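Local coordinates for sugar ABC transporter substrate-binding protein, BlMnBP1 (Bifidobacterium animalis subsp. lactis ATCC 27673, PDB 6I5R) that probably captures manno-oligosaccharides such as mannobiose and delivers them to an ABC transporter for uptake, at residues A[237-246]-A[303-311]. Numbering follows the deposited sequence.
With ZN (zinc ion), chain D.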
ATOM      1  N   ASP A 237       4.974 -23.670  -0.220  1.00 16.39           N
ATOM      2  CA  ASP A 237       5.746 -22.462  -0.004  1.00 17.94           C
ATOM      3  C   ASP A 237       5.379 -21.333  -0.959  1.00 17.84           C
ATOM      4  O   ASP A 237       6.143 -20.365  -1.095  1.00 16.39           O
ATOM      5  CB  ASP A 237       7.226 -22.786  -0.122  1.00 19.69           C
ATOM      6  CG  ASP A 237       7.606 -23.322  -1.496  1.00 24.55           C
ATOM      7  OD1 ASP A 237       6.726 -23.535  -2.396  1.00 29.57           O
ATOM      8  OD2 ASP A 237       8.839 -23.538  -1.672  1.00 33.81           O
ATOM      9  N   THR A 238       4.343 -21.409  -1.600  1.00 16.39           N
ATOM     10  CA  THR A 238       3.837 -20.304  -2.405  1.00 16.60           C
ATOM     11  C   THR A 238       2.365 -20.066  -2.070  1.00 16.39           C
ATOM     12  O   THR A 238       1.772 -20.732  -1.221  1.00 16.39           O
ATOM     13  CB  THR A 238       3.960 -20.570  -3.916  1.00 16.39           C
ATOM     14  OG1 THR A 238       3.060 -21.630  -4.287  1.00 20.57           O
ATOM     15  CG2 THR A 238       5.397 -20.938  -4.226  1.00 16.39           C
ATOM     16  N   HIS A 239       1.780 -19.106  -2.801  1.00 16.39           N
ATOM     17  CA  HIS A 239       0.372 -18.744  -2.710  1.00 16.39           C
ATOM     18  C   HIS A 239       0.068 -18.071  -1.359  1.00 16.86           C
ATOM     19  O   HIS A 239       0.943 -17.973  -0.500  1.00 16.39           O
ATOM     20  CB  HIS A 239      -0.477 -19.983  -2.910  1.00 17.62           C
ATOM     21  CG  HIS A 239      -0.660 -20.328  -4.347  1.00 17.06           C
ATOM     22  ND1 HIS A 239       0.373 -20.795  -5.130  1.00 25.20           N
ATOM     23  CD2 HIS A 239      -1.727 -20.193  -5.169  1.00 18.97           C
ATOM     24  CE1 HIS A 239      -0.059 -20.958  -6.371  1.00 20.64           C
ATOM     25  NE2 HIS A 239      -1.334 -20.623  -6.413  1.00 22.93           N
ATOM     26  N   PRO A 240      -1.175 -17.565  -1.185  1.00 16.39           N
ATOM     27  CA  PRO A 240      -1.439 -16.789   0.038  1.00 16.39           C
ATOM     28  C   PRO A 240      -1.127 -17.528   1.336  1.00 16.39           C
ATOM     29  O   PRO A 240      -0.642 -16.910   2.282  1.00 16.39           O
ATOM     30  CB  PRO A 240      -2.924 -16.431  -0.097  1.00 16.39           C
ATOM     31  CG  PRO A 240      -3.103 -16.307  -1.594  1.00 16.39           C
ATOM     32  CD  PRO A 240      -2.241 -17.410  -2.187  1.00 16.39           C
ATOM     33  N   TYR A 241      -1.417 -18.830   1.412  1.00 16.39           N
ATOM     34  CA  TYR A 241      -1.116 -19.598   2.620  1.00 16.39           C
ATOM     35  C   TYR A 241       0.316 -19.368   3.090  1.00 16.39           C
ATOM     36  O   TYR A 241       0.573 -19.221   4.293  1.00 16.39           O
ATOM     37  CB  TYR A 241      -1.384 -21.089   2.343  1.00 16.39           C
ATOM     38  CG  TYR A 241      -1.043 -22.037   3.467  1.00 19.42           C
ATOM     39  CD1 TYR A 241       0.258 -22.508   3.616  1.00 16.39           C
ATOM     40  CD2 TYR A 241      -2.010 -22.478   4.373  1.00 16.39           C
ATOM     41  CE1 TYR A 241       0.584 -23.371   4.642  1.00 16.39           C
ATOM     42  CE2 TYR A 241      -1.681 -23.337   5.414  1.00 16.53           C
ATOM     43  CZ  TYR A 241      -0.377 -23.793   5.525  1.00 21.49           C
ATOM     44  OH  TYR A 241       0.004 -24.665   6.521  1.00 16.39           O
ATOM     45  N   ALA A 242       1.269 -19.362   2.162  1.00 16.39           N
ATOM     46  CA  ALA A 242       2.654 -19.260   2.590  1.00 17.14           C
ATOM     47  C   ALA A 242       2.943 -17.903   3.198  1.00 16.98           C
ATOM     48  O   ALA A 242       3.879 -17.769   3.994  1.00 16.39           O
ATOM     49  CB  ALA A 242       3.597 -19.521   1.420  1.00 16.39           C
ATOM     50  N   VAL A 243       2.197 -16.874   2.792  1.00 16.39           N
ATOM     51  CA  VAL A 243       2.418 -15.540   3.329  1.00 17.59           C
ATOM     52  C   VAL A 243       1.944 -15.470   4.766  1.00 16.39           C
ATOM     53  O   VAL A 243       2.677 -15.054   5.665  1.00 16.39           O
ATOM     54  CB  VAL A 243       1.696 -14.499   2.461  1.00 16.39           C
ATOM     55  CG1 VAL A 243       1.781 -13.103   3.080  1.00 16.86           C
ATOM     56  CG2 VAL A 243       2.253 -14.505   1.061  1.00 16.39           C
ATOM     57  N   TYR A 244       0.700 -15.866   4.997  1.00 16.39           N
ATOM     58  CA  TYR A 244       0.143 -15.785   6.337  1.00 16.39           C
ATOM     59  C   TYR A 244       0.840 -16.731   7.290  1.00 16.39           C
ATOM     60  O   TYR A 244       0.970 -16.408   8.468  1.00 16.39           O
ATOM     61  CB  TYR A 244      -1.351 -16.088   6.305  1.00 16.39           C
ATOM     62  CG  TYR A 244      -2.134 -15.091   5.460  1.00 16.39           C
ATOM     63  CD1 TYR A 244      -2.130 -13.741   5.773  1.00 16.39           C
ATOM     64  CD2 TYR A 244      -2.836 -15.499   4.351  1.00 16.39           C
ATOM     65  CE1 TYR A 244      -2.827 -12.835   4.999  1.00 16.39           C
ATOM     66  CE2 TYR A 244      -3.519 -14.601   3.569  1.00 16.39           C
ATOM     67  CZ  TYR A 244      -3.528 -13.277   3.913  1.00 16.85           C
ATOM     68  OH  TYR A 244      -4.251 -12.393   3.121  1.00 16.39           O
ATOM     69  N   LYS A 245       1.284 -17.893   6.798  1.00 16.39           N
ATOM     70  CA  LYS A 245       2.058 -18.798   7.639  1.00 16.39           C
ATOM     71  C   LYS A 245       3.422 -18.205   7.982  1.00 16.39           C
ATOM     72  O   LYS A 245       3.998 -18.541   9.014  1.00 16.39           O
ATOM     73  CB  LYS A 245       2.224 -20.146   6.937  1.00 16.43           C
ATOM     74  CG  LYS A 245       3.060 -21.167   7.706  1.00 16.45           C
ATOM     75  CD  LYS A 245       3.024 -22.497   6.953  1.00 17.53           C
ATOM     76  CE  LYS A 245       3.373 -23.698   7.871  1.00 25.11           C
ATOM     77  NZ  LYS A 245       4.787 -23.610   8.333  1.00 18.58           N
ATOM     78  N   THR A 246       3.970 -17.359   7.121  1.00 16.39           N
ATOM     79  CA  THR A 246       5.199 -16.662   7.486  1.00 16.39           C
ATOM     80  C   THR A 246       5.002 -15.852   8.757  1.00 16.39           C
ATOM     81  O   THR A 246       5.811 -15.921   9.691  1.00 16.39           O
ATOM     82  CB  THR A 246       5.646 -15.758   6.343  1.00 16.39           C
ATOM     83  OG1 THR A 246       6.035 -16.560   5.217  1.00 16.39           O
ATOM     84  CG2 THR A 246       6.816 -14.892   6.791  1.00 16.39           C
ATOM     85  N   MET A 303      14.364  -5.872   0.628  1.00 16.39           N
ATOM     86  CA  MET A 303      14.446  -7.137  -0.071  1.00 18.63           C
ATOM     87  C   MET A 303      13.076  -7.594  -0.518  1.00 22.60           C
ATOM     88  O   MET A 303      12.052  -7.197   0.052  1.00 16.39           O
ATOM     89  CB  MET A 303      15.055  -8.224   0.818  1.00 18.10           C
ATOM     90  CG  MET A 303      14.314  -8.425   2.117  1.00 16.47           C
ATOM     91  SD  MET A 303      15.041  -9.827   2.970  1.00 39.46           S
ATOM     92  CE  MET A 303      13.846 -11.039   2.567  1.00 23.59           C
ATOM     93  N   PRO A 304      13.027  -8.457  -1.518  1.00 21.33           N
ATOM     94  CA  PRO A 304      11.752  -9.078  -1.881  1.00 17.38           C
ATOM     95  C   PRO A 304      11.229  -9.924  -0.733  1.00 19.44           C
ATOM     96  O   PRO A 304      11.993 -10.431   0.089  1.00 16.39           O
ATOM     97  CB  PRO A 304      12.106  -9.927  -3.109  1.00 22.50           C
ATOM     98  CG  PRO A 304      13.443  -9.375  -3.591  1.00 19.81           C
ATOM     99  CD  PRO A 304      14.140  -8.936  -2.368  1.00 23.15           C
ATOM    100  N   PHE A 305       9.912 -10.060  -0.672  1.00 16.39           N
ATOM    101  CA  PHE A 305       9.322 -11.012   0.253  1.00 16.39           C
ATOM    102  C   PHE A 305       9.855 -12.404  -0.076  1.00 16.39           C
ATOM    103  O   PHE A 305      10.001 -12.750  -1.250  1.00 16.39           O
ATOM    104  CB  PHE A 305       7.781 -11.008   0.168  1.00 16.39           C
ATOM    105  CG  PHE A 305       7.107 -11.775   1.309  1.00 16.58           C
ATOM    106  CD1 PHE A 305       6.809 -13.125   1.175  1.00 18.02           C
ATOM    107  CD2 PHE A 305       6.814 -11.160   2.512  1.00 17.91           C
ATOM    108  CE1 PHE A 305       6.239 -13.836   2.206  1.00 18.99           C
ATOM    109  CE2 PHE A 305       6.241 -11.873   3.550  1.00 19.36           C
ATOM    110  CZ  PHE A 305       5.948 -13.220   3.391  1.00 16.39           C
ATOM    111  N   PRO A 306      10.140 -13.221   0.916  1.00 16.39           N
ATOM    112  CA  PRO A 306      10.820 -14.508   0.657  1.00 18.18           C
ATOM    113  C   PRO A 306       9.906 -15.629   0.175  1.00 16.39           C
ATOM    114  O   PRO A 306       9.698 -16.636   0.833  1.00 16.39           O
ATOM    115  CB  PRO A 306      11.454 -14.820   2.019  1.00 19.07           C
ATOM    116  CG  PRO A 306      10.517 -14.162   3.006  1.00 19.18           C
ATOM    117  CD  PRO A 306      10.005 -12.935   2.356  1.00 16.39           C
ATOM    118  N   ILE A 307       9.353 -15.434  -1.012  1.00 16.39           N
ATOM    119  CA  ILE A 307       8.687 -16.494  -1.751  1.00 16.39           C
ATOM    120  C   ILE A 307       9.308 -16.552  -3.136  1.00 17.69           C
ATOM    121  O   ILE A 307       9.589 -15.515  -3.743  1.00 16.39           O
ATOM    122  CB  ILE A 307       7.160 -16.271  -1.845  1.00 18.16           C
ATOM    123  CG1 ILE A 307       6.506 -16.578  -0.483  1.00 16.39           C
ATOM    124  CG2 ILE A 307       6.525 -17.176  -2.882  1.00 16.39           C
ATOM    125  CD1 ILE A 307       5.011 -16.311  -0.398  1.00 16.96           C
ATOM    126  N   THR A 308       9.568 -17.767  -3.594  1.00 16.39           N
ATOM    127  CA  THR A 308      10.045 -18.036  -4.941  1.00 16.86           C
ATOM    128  C   THR A 308       9.004 -18.888  -5.651  1.00 16.39           C
ATOM    129  O   THR A 308       8.513 -19.880  -5.098  1.00 16.39           O
ATOM    130  CB  THR A 308      11.402 -18.731  -4.915  1.00 22.90           C
ATOM    131  OG1 THR A 308      12.349 -17.925  -4.203  1.00 16.39           O
ATOM    132  CG2 THR A 308      11.909 -18.977  -6.335  1.00 20.08           C
ATOM    133  N   VAL A 309       8.647 -18.475  -6.855  1.00 16.79           N
ATOM    134  CA  VAL A 309       7.644 -19.152  -7.670  1.00 16.39           C
ATOM    135  C   VAL A 309       8.359 -19.749  -8.875  1.00 16.39           C
ATOM    136  O   VAL A 309       8.807 -19.006  -9.758  1.00 17.30           O
ATOM    137  CB  VAL A 309       6.527 -18.190  -8.105  1.00 17.73           C
ATOM    138  CG1 VAL A 309       5.546 -18.862  -9.038  1.00 21.97           C
ATOM    139  CG2 VAL A 309       5.794 -17.682  -6.871  1.00 16.39           C
ATOM    140  N   ASP A 310       8.436 -21.083  -8.929  1.00 16.53           N
ATOM    141  CA  ASP A 310       9.053 -21.782 -10.058  1.00 17.49           C
ATOM    142  C   ASP A 310      10.399 -21.153 -10.391  1.00 20.98           C
ATOM    143  O   ASP A 310      10.710 -20.849 -11.550  1.00 20.58           O
ATOM    144  CB  ASP A 310       8.128 -21.755 -11.276  1.00 18.25           C
ATOM    145  CG  ASP A 310       8.614 -22.622 -12.423  1.00 24.86           C
ATOM    146  OD1 ASP A 310       9.437 -23.539 -12.199  1.00 23.36           O
ATOM    147  OD2 ASP A 310       8.167 -22.364 -13.556  1.00 26.61           O
ATOM    148  N   GLY A 311      11.182 -20.894  -9.350  1.00 19.09           N
ATOM    149  CA  GLY A 311      12.516 -20.361  -9.521  1.00 16.39           C
ATOM    150  C   GLY A 311      12.645 -18.866  -9.715  1.00 24.44           C
ATOM    151  O   GLY A 311      13.769 -18.393  -9.919  1.00 22.83           O
TER
HETATM  152 ZN    ZN D 504      -2.022 -21.314  -8.142  1.00 37.02          ZN
HETATM  153  O   HOH W   1       8.944 -19.992  -1.725  1.00 16.39           O
HETATM  154  O   HOH W   2       8.770 -22.356  -4.554  1.00 26.59           O
HETATM  155  O   HOH W   3      -0.160 -20.839  -8.774  1.00 16.39           O
HETATM  156  O   HOH W   4      -1.222 -22.324  -9.315  1.00 33.73           O
HETATM  157  O   HOH W   5      -3.477 -20.328  -8.154  1.00 29.32           O
HETATM  158  O   HOH W   6      -2.721 -22.120 -10.137  1.00 29.94           O
HETATM  159  O   HOH W   7      -2.449 -23.328  -7.270  1.00 28.49           O
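In this periplasmic-binding-protein-type fold, the loop leaving strand 300-304 runs past the start of helix 239-252 and lays Phe305 and Ile307 against it. Ile307 is turned toward the helix: its CD1 lies 3.6 Å from Val243 CG2 and also meets Ala242 CB, while its other branch, CG2, rests near the carbonyl oxygen of Asp237. With CG1 beside the backbone N and chi2 extended (176°), CD1 is carried onto the helix. One turn on, Phe305 CZ points at Thr246, 3.8 Å from OG1 and about as far from CG2, with Val243 CG1 approaching the same CZ obliquely. Thr246 OG1 donates to Ala242 O at 2.8 Å, in the carbonyl plane, which fixes its rotation and holds both OG1 and CG2 against Phe305 CZ. A valine here would probably leave Ala242 O without its hydroxyl donor and the side chain freer to turn against Phe305. In the loop ahead of the helix, Thr238 CG2 touches Thr308 O, and water 1 links Asp237 O (2.9 Å) to Thr308 N. Thr238 OG1, also hydrogen-bonded to Ala235 O, accepts from His239 ND1 in the imidazole plane, while His239 NE2 binds the zinc ion. Between these two segments the contact rests on apolar packing and bridging water.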